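Dioxygenase (PDB 5V2D) probably cleaves the central double bond of lignin-derived stilbenes with dioxygen at an iron centre, as a lignostilbene dioxygenase of the carotenoid-cleavage family. Local coordinates at residues Arg375-Phe389 with Glu437-Ala450. Numbering follows the deposited sequence.
Sequences RCDDRYIGRQYAHGF and EPIFIPRSADAEEA
Arg375, bent at chi2 and chi3, brings NE to Pro438 O (2.9 Å) in both the guanidinium and carbonyl planes, while its NH2 forms a salt bridge with Glu437 OE1 at 3.1 Å. Glu437 also bonds iron ligand His495 through OE2, so Arg375 probably helps position this second-shell carboxylate. Each oxygen of Asp377 serves two donors. OD1 takes Arg379 N, an Asx turn, and Arg379 NE; OD2 takes Arg379 NH2 on its syn lone pair and, nearly straight at 172°, Ala450 N on its anti lone pair (2.9 Å). Held side-on by Asp377, the Arg379 guanidinium lies with one face over Pro442 and donates NH1 to Ala447 O (2.8 Å) and NH2 to Glu448 O. Glu449 lays CG over the Tyr380 ring, 3.6 Å from its centroid and 9° off the normal; its extended chain carries both carboxylate oxygens to Ala386 N. Water 1 links Glu449 OE2 to Asp377 N and His387 O. Phe389 and Phe440 are near parallel, planes 14° apart, but slid so far that they barely overlap. The contact joins neighbouring blades of the family's beta-propeller: edge strand 433-442, paired with 452-460, faces strands 371-375 and 387-392 of the preceding sheet.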
loop_
_atom_site.group_PDB
_atom_site.type_symbol
_atom_site.label_atom_id
_atom_site.label_comp_id
_atom_site.label_asym_id
_atom_site.label_seq_id
_atom_site.Cartn_x
_atom_site.Cartn_y
_atom_site.Cartn_z
ATOM N N ARG A 375 -6.392 -8.147 -2.548
ATOM C CA ARG A 375 -7.503 -7.690 -1.682
ATOM C C ARG A 375 -8.360 -8.889 -1.366
ATOM O O ARG A 375 -8.823 -9.587 -2.314
ATOM C CB ARG A 375 -8.370 -6.737 -2.516
ATOM C CG ARG A 375 -9.696 -6.301 -1.944
ATOM C CD ARG A 375 -9.458 -5.444 -0.683
ATOM N NE ARG A 375 -8.889 -4.174 -1.137
ATOM C CZ ARG A 375 -8.543 -3.201 -0.279
ATOM N NH1 ARG A 375 -8.724 -3.392 1.001
ATOM N NH2 ARG A 375 -7.998 -2.092 -0.685
ATOM N N CYS A 376 -8.616 -9.160 -0.102
ATOM C CA CYS A 376 -9.629 -10.153 0.235
ATOM C C CYS A 376 -10.906 -9.426 0.662
ATOM O O CYS A 376 -10.898 -8.215 0.886
ATOM C CB CYS A 376 -9.160 -11.087 1.335
ATOM S SG CYS A 376 -8.936 -10.308 2.879
ATOM N N ASP A 377 -11.958 -10.192 0.848
ATOM C CA ASP A 377 -13.205 -9.686 1.375
ATOM C C ASP A 377 -12.931 -9.175 2.802
ATOM O O ASP A 377 -12.507 -9.989 3.632
ATOM C CB ASP A 377 -14.226 -10.842 1.351
ATOM C CG ASP A 377 -15.646 -10.439 1.733
ATOM O OD1 ASP A 377 -15.833 -9.526 2.558
ATOM O OD2 ASP A 377 -16.588 -11.148 1.244
ATOM N N ASP A 378 -13.173 -7.880 3.080
ATOM C CA ASP A 378 -12.929 -7.311 4.413
ATOM C C ASP A 378 -13.554 -8.105 5.546
ATOM O O ASP A 378 -13.069 -8.127 6.687
ATOM C CB ASP A 378 -13.484 -5.883 4.520
ATOM C CG ASP A 378 -12.620 -4.859 3.785
ATOM O OD1 ASP A 378 -11.440 -5.121 3.559
ATOM O OD2 ASP A 378 -13.126 -3.759 3.433
ATOM N N ARG A 379 -14.680 -8.764 5.259
ATOM C CA ARG A 379 -15.399 -9.506 6.293
ATOM C C ARG A 379 -14.704 -10.791 6.694
ATOM O O ARG A 379 -15.074 -11.362 7.686
ATOM C CB ARG A 379 -16.820 -9.776 5.860
ATOM C CG ARG A 379 -17.623 -8.479 5.532
ATOM C CD ARG A 379 -18.903 -8.838 4.786
ATOM N NE ARG A 379 -18.632 -9.529 3.532
ATOM C CZ ARG A 379 -19.553 -10.230 2.848
ATOM N NH1 ARG A 379 -20.792 -10.336 3.328
ATOM N NH2 ARG A 379 -19.234 -10.930 1.727
ATOM N N TYR A 380 -13.642 -11.206 5.971
ATOM C CA TYR A 380 -12.915 -12.442 6.213
ATOM C C TYR A 380 -11.461 -12.224 6.595
ATOM O O TYR A 380 -10.657 -13.184 6.647
ATOM C CB TYR A 380 -12.978 -13.292 4.903
ATOM C CG TYR A 380 -14.363 -13.829 4.716
ATOM C CD1 TYR A 380 -15.416 -13.006 4.294
ATOM C CD2 TYR A 380 -14.655 -15.146 5.077
ATOM C CE1 TYR A 380 -16.706 -13.500 4.184
ATOM C CE2 TYR A 380 -15.929 -15.656 4.961
ATOM C CZ TYR A 380 -16.944 -14.823 4.527
ATOM O OH TYR A 380 -18.196 -15.297 4.434
ATOM N N ILE A 381 -11.089 -10.968 6.845
ATOM C CA ILE A 381 -9.714 -10.679 7.284
ATOM C C ILE A 381 -9.376 -11.515 8.524
ATOM O O ILE A 381 -10.072 -11.461 9.531
ATOM C CB ILE A 381 -9.543 -9.183 7.528
ATOM C CG1 ILE A 381 -9.414 -8.521 6.148
ATOM C CG2 ILE A 381 -8.289 -8.918 8.355
ATOM C CD1 ILE A 381 -9.328 -6.973 6.257
ATOM N N GLY A 382 -8.299 -12.273 8.476
ATOM C CA GLY A 382 -7.925 -13.028 9.656
ATOM C C GLY A 382 -8.585 -14.395 9.832
ATOM O O GLY A 382 -8.275 -15.100 10.800
ATOM N N ARG A 383 -9.465 -14.771 8.919
ATOM C CA ARG A 383 -10.246 -16.012 9.086
ATOM C C ARG A 383 -10.027 -16.878 7.850
ATOM O O ARG A 383 -9.614 -16.412 6.750
ATOM C CB ARG A 383 -11.774 -15.787 9.171
ATOM C CG ARG A 383 -12.342 -14.584 9.876
ATOM C CD ARG A 383 -12.247 -14.641 11.428
ATOM N NE ARG A 383 -11.329 -13.589 11.959
ATOM C CZ ARG A 383 -11.501 -12.834 13.055
ATOM N NH1 ARG A 383 -12.583 -12.965 13.813
ATOM N NH2 ARG A 383 -10.560 -11.956 13.423
ATOM N N GLN A 384 -10.461 -18.108 7.972
ATOM C CA GLN A 384 -10.436 -19.037 6.856
ATOM C C GLN A 384 -11.238 -18.405 5.710
ATOM O O GLN A 384 -12.296 -17.771 5.894
ATOM C CB GLN A 384 -11.112 -20.397 7.285
ATOM C CG GLN A 384 -10.451 -21.761 7.034
ATOM C CD GLN A 384 -9.699 -21.962 5.705
ATOM O OE1 GLN A 384 -9.416 -21.067 4.854
ATOM N NE2 GLN A 384 -9.174 -23.170 5.640
ATOM N N TYR A 385 -10.754 -18.557 4.514
ATOM C CA TYR A 385 -11.272 -17.833 3.383
ATOM C C TYR A 385 -10.918 -18.600 2.147
ATOM O O TYR A 385 -10.049 -19.440 2.201
ATOM C CB TYR A 385 -10.687 -16.388 3.345
ATOM C CG TYR A 385 -9.344 -16.278 2.704
ATOM C CD1 TYR A 385 -9.178 -15.538 1.568
ATOM C CD2 TYR A 385 -8.199 -16.898 3.267
ATOM C CE1 TYR A 385 -7.919 -15.423 0.956
ATOM C CE2 TYR A 385 -6.959 -16.814 2.666
ATOM C CZ TYR A 385 -6.821 -16.067 1.522
ATOM O OH TYR A 385 -5.651 -15.964 0.852
ATOM N N ALA A 386 -11.568 -18.262 1.031
ATOM C CA ALA A 386 -11.379 -18.973 -0.221
ATOM C C ALA A 386 -11.258 -18.146 -1.488
ATOM O O ALA A 386 -11.237 -18.718 -2.585
ATOM C CB ALA A 386 -12.520 -20.001 -0.409
ATOM N N HIS A 387 -11.231 -16.818 -1.343
ATOM C CA HIS A 387 -11.205 -15.933 -2.503
ATOM C C HIS A 387 -10.254 -14.751 -2.340
ATOM O O HIS A 387 -10.125 -14.239 -1.263
ATOM C CB HIS A 387 -12.610 -15.366 -2.705
ATOM C CG HIS A 387 -13.640 -16.414 -2.970
ATOM N ND1 HIS A 387 -13.944 -16.820 -4.256
ATOM C CD2 HIS A 387 -14.419 -17.149 -2.126
ATOM C CE1 HIS A 387 -14.781 -17.847 -4.179
ATOM N NE2 HIS A 387 -15.148 -18.011 -2.907
ATOM N N GLY A 388 -9.638 -14.331 -3.421
ATOM C CA GLY A 388 -8.831 -13.078 -3.420
ATOM C C GLY A 388 -8.913 -12.388 -4.768
ATOM O O GLY A 388 -9.226 -13.046 -5.787
ATOM N N PHE A 389 -8.798 -11.075 -4.749
ATOM C CA PHE A 389 -8.740 -10.280 -5.909
ATOM C C PHE A 389 -7.304 -9.772 -6.006
ATOM O O PHE A 389 -6.664 -9.503 -4.988
ATOM C CB PHE A 389 -9.770 -9.165 -5.812
ATOM C CG PHE A 389 -11.180 -9.642 -5.660
ATOM C CD1 PHE A 389 -11.785 -9.688 -4.435
ATOM C CD2 PHE A 389 -11.862 -10.146 -6.762
ATOM C CE1 PHE A 389 -13.125 -10.098 -4.291
ATOM C CE2 PHE A 389 -13.155 -10.671 -6.614
ATOM C CZ PHE A 389 -13.831 -10.639 -5.391
ATOM N N GLU A 437 -4.907 -0.322 -7.385
ATOM C CA GLU A 437 -5.373 -1.271 -6.391
ATOM C C GLU A 437 -6.897 -1.360 -6.282
ATOM O O GLU A 437 -7.582 -0.341 -6.095
ATOM C CB GLU A 437 -4.864 -0.921 -5.007
ATOM C CG GLU A 437 -5.276 -1.967 -3.956
ATOM C CD GLU A 437 -4.901 -1.578 -2.516
ATOM O OE1 GLU A 437 -5.537 -0.639 -2.005
ATOM O OE2 GLU A 437 -4.038 -2.213 -1.862
ATOM N N PRO A 438 -7.443 -2.581 -6.288
ATOM C CA PRO A 438 -8.884 -2.683 -6.174
ATOM C C PRO A 438 -9.423 -2.738 -4.754
ATOM O O PRO A 438 -8.746 -3.153 -3.830
ATOM C CB PRO A 438 -9.146 -4.058 -6.905
ATOM C CG PRO A 438 -7.967 -4.887 -6.490
ATOM C CD PRO A 438 -6.786 -3.876 -6.550
ATOM N N ILE A 439 -10.711 -2.400 -4.625
ATOM C CA ILE A 439 -11.477 -2.708 -3.440
ATOM C C ILE A 439 -12.587 -3.697 -3.790
ATOM O O ILE A 439 -12.988 -3.852 -4.955
ATOM C CB ILE A 439 -12.124 -1.517 -2.798
ATOM C CG1 ILE A 439 -12.840 -0.637 -3.850
ATOM C CG2 ILE A 439 -11.086 -0.676 -2.054
ATOM C CD1 ILE A 439 -13.933 0.212 -3.247
ATOM N N PHE A 440 -13.097 -4.353 -2.747
ATOM C CA PHE A 440 -14.236 -5.237 -2.853
ATOM C C PHE A 440 -15.406 -4.681 -2.039
ATOM O O PHE A 440 -15.210 -4.273 -0.893
ATOM C CB PHE A 440 -13.919 -6.647 -2.419
ATOM C CG PHE A 440 -15.121 -7.511 -2.273
ATOM C CD1 PHE A 440 -15.726 -8.031 -3.402
ATOM C CD2 PHE A 440 -15.698 -7.760 -1.029
ATOM C CE1 PHE A 440 -16.917 -8.809 -3.294
ATOM C CE2 PHE A 440 -16.844 -8.545 -0.948
ATOM C CZ PHE A 440 -17.438 -9.060 -2.063
ATOM N N ILE A 441 -16.601 -4.697 -2.639
ATOM C CA ILE A 441 -17.786 -4.211 -1.979
ATOM C C ILE A 441 -18.807 -5.373 -1.948
ATOM O O ILE A 441 -19.219 -5.814 -2.998
ATOM C CB ILE A 441 -18.412 -3.035 -2.759
ATOM C CG1 ILE A 441 -17.434 -1.891 -2.843
ATOM C CG2 ILE A 441 -19.694 -2.575 -2.070
ATOM C CD1 ILE A 441 -17.896 -0.675 -3.668
ATOM N N PRO A 442 -19.237 -5.828 -0.760
ATOM C CA PRO A 442 -20.212 -6.902 -0.744
ATOM C C PRO A 442 -21.523 -6.528 -1.390
ATOM O O PRO A 442 -21.930 -5.415 -1.330
ATOM C CB PRO A 442 -20.500 -7.112 0.757
ATOM C CG PRO A 442 -19.363 -6.377 1.505
ATOM C CD PRO A 442 -18.883 -5.343 0.618
ATOM N N ARG A 443 -22.186 -7.500 -2.049
ATOM C CA ARG A 443 -23.484 -7.207 -2.750
ATOM C C ARG A 443 -24.536 -6.783 -1.726
ATOM O O ARG A 443 -25.346 -5.947 -2.039
ATOM C CB ARG A 443 -23.974 -8.458 -3.542
ATOM C CG ARG A 443 -25.118 -8.180 -4.550
ATOM C CD ARG A 443 -25.499 -9.400 -5.394
ATOM N NE ARG A 443 -24.262 -9.948 -5.939
ATOM C CZ ARG A 443 -23.679 -9.618 -7.083
ATOM N NH1 ARG A 443 -24.266 -8.854 -7.992
ATOM N NH2 ARG A 443 -22.476 -10.167 -7.376
ATOM N N SER A 444 -24.487 -7.354 -0.545
ATOM C CA SER A 444 -25.386 -6.971 0.538
ATOM C C SER A 444 -24.670 -7.436 1.766
ATOM O O SER A 444 -23.693 -8.165 1.674
ATOM C CB SER A 444 -26.746 -7.684 0.441
ATOM O OG SER A 444 -26.596 -9.114 0.515
ATOM N N ALA A 445 -25.166 -7.061 2.944
ATOM C CA ALA A 445 -24.526 -7.535 4.192
ATOM C C ALA A 445 -24.680 -9.062 4.382
ATOM O O ALA A 445 -23.900 -9.717 5.032
ATOM C CB ALA A 445 -25.038 -6.736 5.376
ATOM N N ASP A 446 -25.693 -9.626 3.749
ATOM C CA ASP A 446 -25.883 -11.101 3.662
ATOM C C ASP A 446 -24.920 -11.911 2.819
ATOM O O ASP A 446 -24.903 -13.117 2.887
ATOM C CB ASP A 446 -27.244 -11.359 3.012
ATOM C CG ASP A 446 -28.285 -11.672 4.046
ATOM O OD1 ASP A 446 -29.097 -12.598 3.849
ATOM O OD2 ASP A 446 -28.291 -10.999 5.105
ATOM N N ALA A 447 -24.245 -11.263 1.904
ATOM C CA ALA A 447 -23.701 -11.946 0.773
ATOM C C ALA A 447 -22.610 -12.917 1.208
ATOM O O ALA A 447 -21.854 -12.624 2.124
ATOM C CB ALA A 447 -23.166 -10.942 -0.219
ATOM N N GLU A 448 -22.538 -14.035 0.506
ATOM C CA GLU A 448 -21.445 -14.979 0.692
ATOM C C GLU A 448 -20.096 -14.287 0.377
ATOM O O GLU A 448 -20.020 -13.179 -0.210
ATOM C CB GLU A 448 -21.655 -16.230 -0.203
ATOM C CG GLU A 448 -22.266 -17.593 0.321
ATOM C CD GLU A 448 -23.327 -17.558 1.502
ATOM O OE1 GLU A 448 -22.998 -17.067 2.631
ATOM O OE2 GLU A 448 -24.486 -18.063 1.322
ATOM N N GLU A 449 -19.033 -14.973 0.808
ATOM C CA GLU A 449 -17.667 -14.463 0.622
ATOM C C GLU A 449 -17.428 -14.070 -0.835
ATOM O O GLU A 449 -17.653 -14.866 -1.746
ATOM C CB GLU A 449 -16.573 -15.498 1.039
ATOM C CG GLU A 449 -15.196 -14.843 1.042
ATOM C CD GLU A 449 -14.009 -15.823 1.131
ATOM O OE1 GLU A 449 -14.239 -17.004 1.420
ATOM O OE2 GLU A 449 -12.857 -15.402 0.892
ATOM N N ALA A 450 -16.941 -12.843 -1.034
ATOM C CA ALA A 450 -16.459 -12.363 -2.337
ATOM C C ALA A 450 -17.571 -12.251 -3.354
ATOM O O ALA A 450 -17.293 -12.195 -4.581
ATOM C CB ALA A 450 -15.323 -13.225 -2.928
HETATM O O HOH W 1 -11.925 -13.033 0.313
HETATM O O HOH W 2 -12.537 -3.669 0.136
HETATM O O HOH W 3 -20.228 -13.489 4.148
#